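Local structure of AAA ATPase, central region (Enterococcus faecium, 2R9G) at residues C[53-58]-C[69-73]; C[124-130]-C[160-164]; C[155-160]-C[192-196]. The protein probably hydrolyses ATP as a MgsA-family AAA+ ATPase, of which this C-terminal region forms a four-chain assembly. All blocks are in the same frame, centred on the assembly; numbering follows the deposited sequence.

Contact 1. Residues C[53-58]-C[69-73]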
loop_
_atom_site.group_PDB
_atom_site.type_symbol
_atom_site.label_atom_id
_atom_site.label_comp_id
_atom_site.label_asym_id
_atom_site.label_seq_id
_atom_site.Cartn_x
_atom_site.Cartn_y
_atom_site.Cartn_z
ATOM N N LEU C 53 -8.915 -15.219 -0.305
ATOM C CA LEU C 53 -8.497 -14.192 0.658
ATOM C C LEU C 53 -8.753 -12.759 0.178
ATOM O O LEU C 53 -9.197 -11.930 0.962
ATOM C CB LEU C 53 -7.033 -14.372 1.071
ATOM C CG LEU C 53 -6.702 -14.022 2.526
ATOM C CD1 LEU C 53 -7.877 -14.293 3.454
ATOM C CD2 LEU C 53 -5.524 -14.833 2.972
ATOM N N MET C 54 -8.489 -12.479 -1.103
ATOM C CA MET C 54 -8.795 -11.162 -1.682
ATOM C C MET C 54 -10.300 -10.867 -1.724
ATOM O O MET C 54 -10.705 -9.739 -1.464
ATOM C CB MET C 54 -8.167 -10.982 -3.079
ATOM C CG MET C 54 -6.639 -10.842 -3.071
ATOM S SD MET C 54 -5.854 -10.639 -4.679
ATOM C CE MET C 54 -6.135 -12.221 -5.456
ATOM N N VAL C 55 -11.112 -11.884 -2.034
ATOM C CA VAL C 55 -12.576 -11.763 -2.002
ATOM C C VAL C 55 -13.062 -11.409 -0.598
ATOM O O VAL C 55 -13.839 -10.467 -0.438
ATOM C CB VAL C 55 -13.307 -13.049 -2.500
ATOM C CG1 VAL C 55 -14.821 -12.980 -2.213
ATOM C CG2 VAL C 55 -13.084 -13.244 -3.977
ATOM N N ILE C 56 -12.576 -12.143 0.403
ATOM C CA ILE C 56 -13.000 -11.950 1.799
ATOM C C ILE C 56 -12.702 -10.527 2.285
ATOM O O ILE C 56 -13.598 -9.843 2.774
ATOM C CB ILE C 56 -12.368 -12.999 2.760
ATOM C CG1 ILE C 56 -12.852 -14.413 2.421
ATOM C CG2 ILE C 56 -12.729 -12.687 4.196
ATOM C CD1 ILE C 56 -11.899 -15.508 2.886
ATOM N N GLY C 57 -11.459 -10.079 2.094
ATOM C CA GLY C 57 -11.025 -8.758 2.535
ATOM C C GLY C 57 -11.856 -7.640 1.943
ATOM O O GLY C 57 -12.219 -6.690 2.632
ATOM N N TYR C 58 -12.182 -7.771 0.666
ATOM C CA TYR C 58 -12.968 -6.764 -0.017
ATOM C C TYR C 58 -14.479 -6.913 0.153
ATOM O O TYR C 58 -15.209 -5.932 0.042
ATOM C CB TYR C 58 -12.622 -6.724 -1.495
ATOM C CG TYR C 58 -11.297 -6.064 -1.824
ATOM C CD1 TYR C 58 -11.122 -4.686 -1.693
ATOM C CD2 TYR C 58 -10.232 -6.812 -2.317
ATOM C CE1 TYR C 58 -9.907 -4.082 -2.027
ATOM C CE2 TYR C 58 -9.017 -6.223 -2.640
ATOM C CZ TYR C 58 -8.860 -4.865 -2.490
ATOM O OH TYR C 58 -7.658 -4.294 -2.833
ATOM N N ALA C 69 -7.706 -4.345 3.587
ATOM C CA ALA C 69 -8.246 -5.010 2.409
ATOM C C ALA C 69 -7.231 -4.889 1.279
ATOM O O ALA C 69 -7.004 -5.855 0.537
ATOM C CB ALA C 69 -9.608 -4.408 2.000
ATOM N N ALA C 70 -6.612 -3.710 1.168
ATOM C CA ALA C 70 -5.553 -3.485 0.185
ATOM C C ALA C 70 -4.312 -4.333 0.470
ATOM O O ALA C 70 -3.656 -4.794 -0.465
ATOM C CB ALA C 70 -5.184 -2.016 0.121
ATOM N N ARG C 71 -4.011 -4.539 1.758
ATOM C CA ARG C 71 -2.834 -5.316 2.189
ATOM C C ARG C 71 -2.885 -6.814 1.862
ATOM O O ARG C 71 -1.855 -7.492 1.926
ATOM C CB ARG C 71 -2.573 -5.124 3.688
ATOM C CG ARG C 71 -1.912 -3.800 4.027
ATOM C CD ARG C 71 -1.286 -3.809 5.413
ATOM N NE ARG C 71 -2.264 -4.015 6.481
ATOM C CZ ARG C 71 -2.948 -3.039 7.068
ATOM N NH1 ARG C 71 -2.780 -1.784 6.683
ATOM N NH2 ARG C 71 -3.806 -3.318 8.039
ATOM N N THR C 72 -4.080 -7.321 1.545
ATOM C CA THR C 72 -4.274 -8.710 1.157
ATOM C C THR C 72 -3.635 -8.950 -0.212
ATOM O O THR C 72 -3.100 -10.019 -0.480
ATOM C CB THR C 72 -5.778 -9.061 1.118
ATOM O OG1 THR C 72 -6.406 -8.625 2.333
ATOM C CG2 THR C 72 -5.996 -10.557 0.952
ATOM N N VAL C 73 -3.700 -7.936 -1.065
ATOM C CA VAL C 73 -3.096 -7.996 -2.386
ATOM C C VAL C 73 -1.565 -8.041 -2.261
ATOM O O VAL C 73 -0.921 -8.834 -2.935
ATOM C CB VAL C 73 -3.579 -6.827 -3.264
ATOM C CG1 VAL C 73 -2.982 -6.908 -4.665
ATOM C CG2 VAL C 73 -5.111 -6.822 -3.320
HETATM O O HOH W 1 -8.800 -7.894 0.303
#

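Contact 2. Residues C[124-130]-C[160-164]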
loop_
_atom_site.group_PDB
_atom_site.type_symbol
_atom_site.label_atom_id
_atom_site.label_comp_id
_atom_site.label_asym_id
_atom_site.label_seq_id
_atom_site.Cartn_x
_atom_site.Cartn_y
_atom_site.Cartn_z
ATOM N N GLY C 124 -31.975 4.035 -16.745
ATOM C CA GLY C 124 -32.264 5.077 -17.722
ATOM C C GLY C 124 -31.081 5.278 -18.647
ATOM O O GLY C 124 -30.169 4.448 -18.690
ATOM N N ASP C 125 -31.104 6.377 -19.395
ATOM C CA ASP C 125 -29.979 6.763 -20.243
ATOM C C ASP C 125 -29.041 7.705 -19.497
ATOM O O ASP C 125 -29.438 8.329 -18.512
ATOM C CB ASP C 125 -30.471 7.424 -21.533
ATOM C CG ASP C 125 -30.870 6.414 -22.593
ATOM O OD1 ASP C 125 -30.388 5.261 -22.543
ATOM O OD2 ASP C 125 -31.662 6.778 -23.485
ATOM N N VAL C 126 -27.797 7.775 -19.969
ATOM C CA VAL C 126 -26.809 8.733 -19.484
ATOM C C VAL C 126 -27.315 10.143 -19.817
ATOM O O VAL C 126 -27.532 10.449 -20.994
ATOM C CB VAL C 126 -25.415 8.502 -20.154
ATOM C CG1 VAL C 126 -24.425 9.584 -19.755
ATOM C CG2 VAL C 126 -24.856 7.127 -19.816
ATOM N N PRO C 127 -27.539 10.988 -18.783
ATOM C CA PRO C 127 -27.952 12.378 -18.992
ATOM C C PRO C 127 -26.980 13.107 -19.912
ATOM O O PRO C 127 -25.765 12.910 -19.807
ATOM C CB PRO C 127 -27.909 12.969 -17.583
ATOM C CG PRO C 127 -28.152 11.812 -16.691
ATOM C CD PRO C 127 -27.436 10.673 -17.346
ATOM N N ASP C 128 -27.521 13.933 -20.804
ATOM C CA ASP C 128 -26.766 14.523 -21.916
ATOM C C ASP C 128 -25.519 15.304 -21.508
ATOM O O ASP C 128 -24.525 15.312 -22.239
ATOM C CB ASP C 128 -27.692 15.379 -22.787
ATOM C CG ASP C 128 -28.715 14.541 -23.538
ATOM O OD1 ASP C 128 -28.329 13.845 -24.502
ATOM O OD2 ASP C 128 -29.905 14.570 -23.160
ATOM N N HIS C 129 -25.563 15.928 -20.334
ATOM C CA HIS C 129 -24.415 16.672 -19.812
ATOM C C HIS C 129 -23.300 15.774 -19.248
ATOM O O HIS C 129 -22.215 16.265 -18.936
ATOM C CB HIS C 129 -24.857 17.701 -18.769
ATOM C CG HIS C 129 -25.456 17.097 -17.540
ATOM N ND1 HIS C 129 -26.765 16.672 -17.482
ATOM C CD2 HIS C 129 -24.926 16.857 -16.317
ATOM C CE1 HIS C 129 -27.017 16.197 -16.275
ATOM N NE2 HIS C 129 -25.917 16.295 -15.550
ATOM N N LEU C 130 -23.567 14.472 -19.126
ATOM C CA LEU C 130 -22.564 13.519 -18.648
ATOM C C LEU C 130 -21.882 12.753 -19.773
ATOM O O LEU C 130 -20.928 12.006 -19.526
ATOM C CB LEU C 130 -23.168 12.528 -17.657
ATOM C CG LEU C 130 -23.740 13.053 -16.347
ATOM C CD1 LEU C 130 -24.118 11.872 -15.511
ATOM C CD2 LEU C 130 -22.767 13.963 -15.594
ATOM N N GLN C 160 -25.145 18.812 -8.716
ATOM C CA GLN C 160 -25.333 18.398 -10.102
ATOM C C GLN C 160 -25.988 17.018 -10.127
ATOM O O GLN C 160 -25.736 16.190 -9.247
ATOM C CB GLN C 160 -23.978 18.367 -10.825
ATOM C CG GLN C 160 -24.041 18.122 -12.332
ATOM C CD GLN C 160 -22.741 18.427 -13.043
ATOM O OE1 GLN C 160 -22.715 18.616 -14.264
ATOM N NE2 GLN C 160 -21.650 18.485 -12.287
ATOM N N GLN C 161 -26.836 16.784 -11.126
ATOM C CA GLN C 161 -27.477 15.485 -11.321
ATOM C C GLN C 161 -26.534 14.539 -12.058
ATOM O O GLN C 161 -26.063 14.850 -13.152
ATOM C CB GLN C 161 -28.787 15.640 -12.104
ATOM C CG GLN C 161 -29.659 14.380 -12.138
ATOM C CD GLN C 161 -30.440 14.231 -13.442
ATOM O OE1 GLN C 161 -30.203 14.951 -14.413
ATOM N NE2 GLN C 161 -31.370 13.282 -13.469
ATOM N N TYR C 162 -26.263 13.387 -11.450
ATOM C CA TYR C 162 -25.437 12.349 -12.075
ATOM C C TYR C 162 -26.233 11.069 -12.356
ATOM O O TYR C 162 -25.961 10.357 -13.323
ATOM C CB TYR C 162 -24.199 12.031 -11.225
ATOM C CG TYR C 162 -23.269 13.195 -10.989
ATOM C CD1 TYR C 162 -22.367 13.600 -11.971
ATOM C CD2 TYR C 162 -23.287 13.890 -9.779
ATOM C CE1 TYR C 162 -21.519 14.669 -11.760
ATOM C CE2 TYR C 162 -22.435 14.963 -9.553
ATOM C CZ TYR C 162 -21.557 15.348 -10.549
ATOM O OH TYR C 162 -20.710 16.408 -10.337
ATOM N N LEU C 163 -27.204 10.775 -11.497
ATOM C CA LEU C 163 -28.116 9.658 -11.722
ATOM C C LEU C 163 -29.030 9.943 -12.916
ATOM O O LEU C 163 -29.506 11.076 -13.069
ATOM C CB LEU C 163 -28.961 9.399 -10.472
ATOM C CG LEU C 163 -28.353 8.593 -9.323
ATOM C CD1 LEU C 163 -29.126 8.892 -8.040
ATOM C CD2 LEU C 163 -28.354 7.094 -9.637
ATOM N N PRO C 164 -29.270 8.922 -13.766
ATOM C CA PRO C 164 -30.253 9.006 -14.859
ATOM C C PRO C 164 -31.647 9.368 -14.346
ATOM O O PRO C 164 -31.961 9.098 -13.186
ATOM C CB PRO C 164 -30.272 7.585 -15.422
ATOM C CG PRO C 164 -28.945 7.032 -15.073
ATOM C CD PRO C 164 -28.606 7.606 -13.736
#

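Contact 3. Residues C[155-160]-C[192-196]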
loop_
_atom_site.group_PDB
_atom_site.type_symbol
_atom_site.label_atom_id
_atom_site.label_comp_id
_atom_site.label_asym_id
_atom_site.label_seq_id
_atom_site.Cartn_x
_atom_site.Cartn_y
_atom_site.Cartn_z
ATOM N N GLN C 155 -14.965 23.308 -1.803
ATOM C CA GLN C 155 -14.927 21.918 -1.305
ATOM C C GLN C 155 -14.823 20.869 -2.421
ATOM O O GLN C 155 -15.035 19.677 -2.175
ATOM C CB GLN C 155 -16.135 21.616 -0.395
ATOM C CG GLN C 155 -16.226 22.476 0.849
ATOM C CD GLN C 155 -15.203 22.085 1.892
ATOM O OE1 GLN C 155 -14.928 20.901 2.098
ATOM N NE2 GLN C 155 -14.632 23.080 2.558
ATOM N N ALA C 156 -14.486 21.327 -3.629
ATOM C CA ALA C 156 -14.492 20.522 -4.858
ATOM C C ALA C 156 -15.776 19.698 -5.065
ATOM O O ALA C 156 -15.729 18.500 -5.380
ATOM C CB ALA C 156 -13.236 19.653 -4.956
ATOM N N TRP C 157 -16.915 20.361 -4.880
ATOM C CA TRP C 157 -18.224 19.743 -5.025
ATOM C C TRP C 157 -19.223 20.720 -5.642
ATOM O O TRP C 157 -19.298 21.888 -5.244
ATOM C CB TRP C 157 -18.744 19.244 -3.668
ATOM C CG TRP C 157 -20.123 18.635 -3.741
ATOM C CD1 TRP C 157 -20.433 17.335 -4.039
ATOM C CD2 TRP C 157 -21.375 19.309 -3.527
ATOM N NE1 TRP C 157 -21.795 17.158 -4.020
ATOM C CE2 TRP C 157 -22.399 18.351 -3.710
ATOM C CE3 TRP C 157 -21.731 20.631 -3.204
ATOM C CZ2 TRP C 157 -23.756 18.668 -3.576
ATOM C CZ3 TRP C 157 -23.083 20.946 -3.067
ATOM C CH2 TRP C 157 -24.078 19.965 -3.253
ATOM N N VAL C 158 -19.993 20.225 -6.606
ATOM C CA VAL C 158 -21.081 20.994 -7.195
ATOM C C VAL C 158 -22.396 20.207 -7.100
ATOM O O VAL C 158 -22.407 18.984 -7.273
ATOM C CB VAL C 158 -20.746 21.456 -8.658
ATOM C CG1 VAL C 158 -20.363 20.276 -9.570
ATOM C CG2 VAL C 158 -21.890 22.277 -9.267
ATOM N N ASN C 159 -23.489 20.904 -6.772
ATOM C CA ASN C 159 -24.835 20.331 -6.863
ATOM C C ASN C 159 -25.164 20.085 -8.331
ATOM O O ASN C 159 -25.420 21.021 -9.086
ATOM C CB ASN C 159 -25.866 21.268 -6.223
ATOM C CG ASN C 159 -27.233 20.617 -6.024
ATOM O OD1 ASN C 159 -27.617 19.681 -6.729
ATOM N ND2 ASN C 159 -27.981 21.129 -5.058
ATOM N N GLN C 160 -25.145 18.812 -8.716
ATOM C CA GLN C 160 -25.333 18.398 -10.102
ATOM C C GLN C 160 -25.988 17.018 -10.127
ATOM O O GLN C 160 -25.736 16.190 -9.247
ATOM C CB GLN C 160 -23.978 18.367 -10.825
ATOM C CG GLN C 160 -24.041 18.122 -12.332
ATOM C CD GLN C 160 -22.741 18.427 -13.043
ATOM O OE1 GLN C 160 -22.715 18.616 -14.264
ATOM N NE2 GLN C 160 -21.650 18.485 -12.287
ATOM N N ILE C 192 -23.337 15.664 2.115
ATOM C CA ILE C 192 -23.668 15.950 0.720
ATOM C C ILE C 192 -25.186 15.973 0.522
ATOM O O ILE C 192 -25.708 16.869 -0.139
ATOM C CB ILE C 192 -22.950 14.973 -0.254
ATOM C CG1 ILE C 192 -21.438 15.242 -0.240
ATOM C CG2 ILE C 192 -23.502 15.095 -1.680
ATOM C CD1 ILE C 192 -20.574 14.042 -0.643
ATOM N N LYS C 193 -25.884 15.026 1.147
ATOM C CA LYS C 193 -27.350 14.974 1.097
ATOM C C LYS C 193 -28.016 16.200 1.725
ATOM O O LYS C 193 -29.072 16.634 1.260
ATOM C CB LYS C 193 -27.885 13.688 1.735
ATOM C CG LYS C 193 -27.505 12.438 0.975
ATOM C CD LYS C 193 -28.584 11.373 1.023
ATOM C CE LYS C 193 -28.350 10.362 -0.090
ATOM N NZ LYS C 193 -29.536 9.509 -0.376
ATOM N N GLU C 194 -27.393 16.751 2.766
ATOM C CA GLU C 194 -27.839 18.006 3.375
ATOM C C GLU C 194 -27.573 19.203 2.462
ATOM O O GLU C 194 -28.415 20.100 2.355
ATOM C CB GLU C 194 -27.176 18.227 4.735
ATOM C CG GLU C 194 -27.676 17.300 5.835
ATOM C CD GLU C 194 -26.778 17.299 7.069
ATOM O OE1 GLU C 194 -25.993 18.260 7.246
ATOM O OE2 GLU C 194 -26.857 16.333 7.863
ATOM N N TRP C 195 -26.410 19.203 1.804
ATOM C CA TRP C 195 -26.045 20.249 0.843
ATOM C C TRP C 195 -27.022 20.317 -0.330
ATOM O O TRP C 195 -27.380 21.405 -0.780
ATOM C CB TRP C 195 -24.635 20.038 0.289
ATOM C CG TRP C 195 -23.506 20.310 1.224
ATOM C CD1 TRP C 195 -23.552 21.012 2.392
ATOM C CD2 TRP C 195 -22.139 19.920 1.043
ATOM N NE1 TRP C 195 -22.305 21.064 2.962
ATOM C CE2 TRP C 195 -21.416 20.405 2.153
ATOM C CE3 TRP C 195 -21.453 19.201 0.051
ATOM C CZ2 TRP C 195 -20.036 20.192 2.306
ATOM C CZ3 TRP C 195 -20.080 18.993 0.202
ATOM C CH2 TRP C 195 -19.391 19.485 1.321
ATOM N N LYS C 196 -27.461 19.153 -0.806
ATOM C CA LYS C 196 -28.353 19.068 -1.962
ATOM C C LYS C 196 -29.792 19.546 -1.703
ATOM O O LYS C 196 -30.581 19.673 -2.644
ATOM C CB LYS C 196 -28.363 17.645 -2.530
ATOM C CG LYS C 196 -27.043 17.204 -3.139
ATOM C CD LYS C 196 -27.214 16.070 -4.137
ATOM C CE LYS C 196 -27.427 16.616 -5.543
ATOM N NZ LYS C 196 -27.690 15.545 -6.543
#

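Contact 1. Residues C[53-58]-C[69-73]
Ala-69 opens the contact by pushing its methyl toward helix 46-61, where CB lies 3.5 Å from Gly-57 O. Here the helices come nearest in backbone: the CA atoms of Gly-57 and Ala-69 are 4.7 Å apart, although the short axes stand 8.5 Å from each other, nearly antiparallel at 167°. Glycine suits the spot because, with no side chain, Gly-57 lets the backbones come this close. The same alanine methyl lies over one face of the Tyr-58 ring. Ala-70 turns its CB away from helix 46-61 and offers backbone instead, its CA near Tyr-58 OH.

Thr-72, in the one of its two conformers described here, divides its branches. CG2, anti to the backbone N, points to the opposite helix and rests 3.5 Å from Leu-53 O, with Leu-53 CG and Met-54 CG close by. OG1 bonds back to Ala-68 O within its own helix, the usual way to settle a buried threonine. Val-73 then sets CG2 at the edge of the Tyr-58 ring, 3.6 Å from Tyr-58 OH. Met-54 SD, carried out by an extended chi2 of 180°, lies 4.1 Å from Val-73 CG2. Leu-53 also packs on helix 88-100, while Met-54 and Tyr-58 also meet the second subunit.

One water bridges the helices, donating to Ala-69 O at 2.7 Å and to Met-54 O, with a weak and more tentative bond to Thr-72 OG1. No direct hydrogen bond crosses this helical hairpin. Its chemistry is therefore that of a close Gly-Ala approach flanked by larger apolar side chains and the Tyr-58 ring, with a water that links the helices and gives each carbonyl a donor beyond its helix bond, which for Ala-69 O is weak.

Contact 2. Residues C[124-130]-C[160-164]
The imidazole of His-129 meets Gln-161 edge-on: NE2 donates to the main-chain Gln-161 O at 2.8 Å, and that oxygen lies only 11° out of the ring plane. The bond is fairly straight (155° at the hydrogen), and the donor sits in the carbonyl plane. Gln-160 approaches the ring from the opposite direction, its amide plane nearly parallel to the imidazole, with OE1 3.5 Å from His-129 CD2. Its amide nitrogen has a partner elsewhere, Gln-148 O. The Tyr-162 ring carries Gln-160 CG over one face, toward its rim, and Leu-130 CD2 comes obliquely to it, 3.7 Å from Tyr-162 CD1.

The histidine reaches the carbonyl through a chi1 of 64°, which tucks CG between its own backbone N and carbonyl carbon and swings the ring across to the loop 160-164. Leucine suits position 130 because its two methyls part: CD2 goes to the tyrosine ring, CD1 to the main chain of the same residue, 3.2 Å from Tyr-162 O. That oxygen is also bonded by Tyr-36 of the second subunit.

Prolines fill the other end. Pro-127 lays CG 3.9 Å from Leu-163 O and near Pro-164 CA, while Pro-164 CB touches Asp-125 O at 3.3 Å. The CA of Gly-124, a poorly ordered residue, lies against Pro-164 CB. Tyr-36 of the second subunit packs on both prolines and on Leu-130.

Two irregular loops are thus joined by a single hydrogen bond between a side chain and the main chain, supplemented by rigid proline rings and the methyls of Leu-130. With NE2 as donor, the bond holds the imidazole's rotation while it gives the main-chain Gln-161 O, in a segment without regular structure, a partner.

Contact 3. Residues C[155-160]-C[192-196]
Trp-157 and Trp-195 make the aromatic part of the contact. Their side chains slide past each other in opposite directions, with six-membered ring centroids 5.0 Å apart and planes inclined at 48°, an oblique meeting. Trp-195 CE3 lies over one face of Trp-157, 3.6 Å from Trp-157 CE3, and the backbone N of Asn-159 over the other. CG of Trp-157 is anti to its backbone N (chi1 178°), which extends the indole from the loop toward helix 180-195.

Aliphatic groups add to the contacts of Trp-157. Ile-192 brings CG2 to 3.6 Å from Trp-157 NE1, while Lys-196 puts CG at the edge of the same ring, 3.6 Å from Trp-157 CZ2. A long, flat tryptophan suits a place where one side chain must meet both an isoleucine and a lysine stem. Ser-28 and Gly-27 of the second subunit pack on Ile-192 and Trp-157.

The polar contacts are slight. Bent at chi3, the lysine chain carries CE to 3.3 Å from Asn-159 OD1 and lets NZ give a weak hydrogen bond of 3.4 Å to Gln-160 O.

The closing helix is therefore held to the loop mainly by indole and hydrocarbon surface. Lysine serves in two ways, its methylenes packing on tryptophan while the amine, probably protonated, gives its one weak bond to a main-chain oxygen.

How the contacts relate
From the N terminus, contact 1 comes first: it closes the short turn between helices 46-61 and 66-82, within the helical bundle. It is complete before the others begin, and its centre lies about 33 Å from that of contact 2 and 32 Å from that of contact 3. After helix 106-119 the chain runs through long loops, where contact 2 brings 124-130 to 160-164. Contact 3 crosses it, since 155-160 starts before contact 2 has closed and pairs with 192-196 at the end of helix 180-195. Gln-160 belongs to both, so the two contacts meet in the 155-164 loop. All three contacts also touch the second subunit.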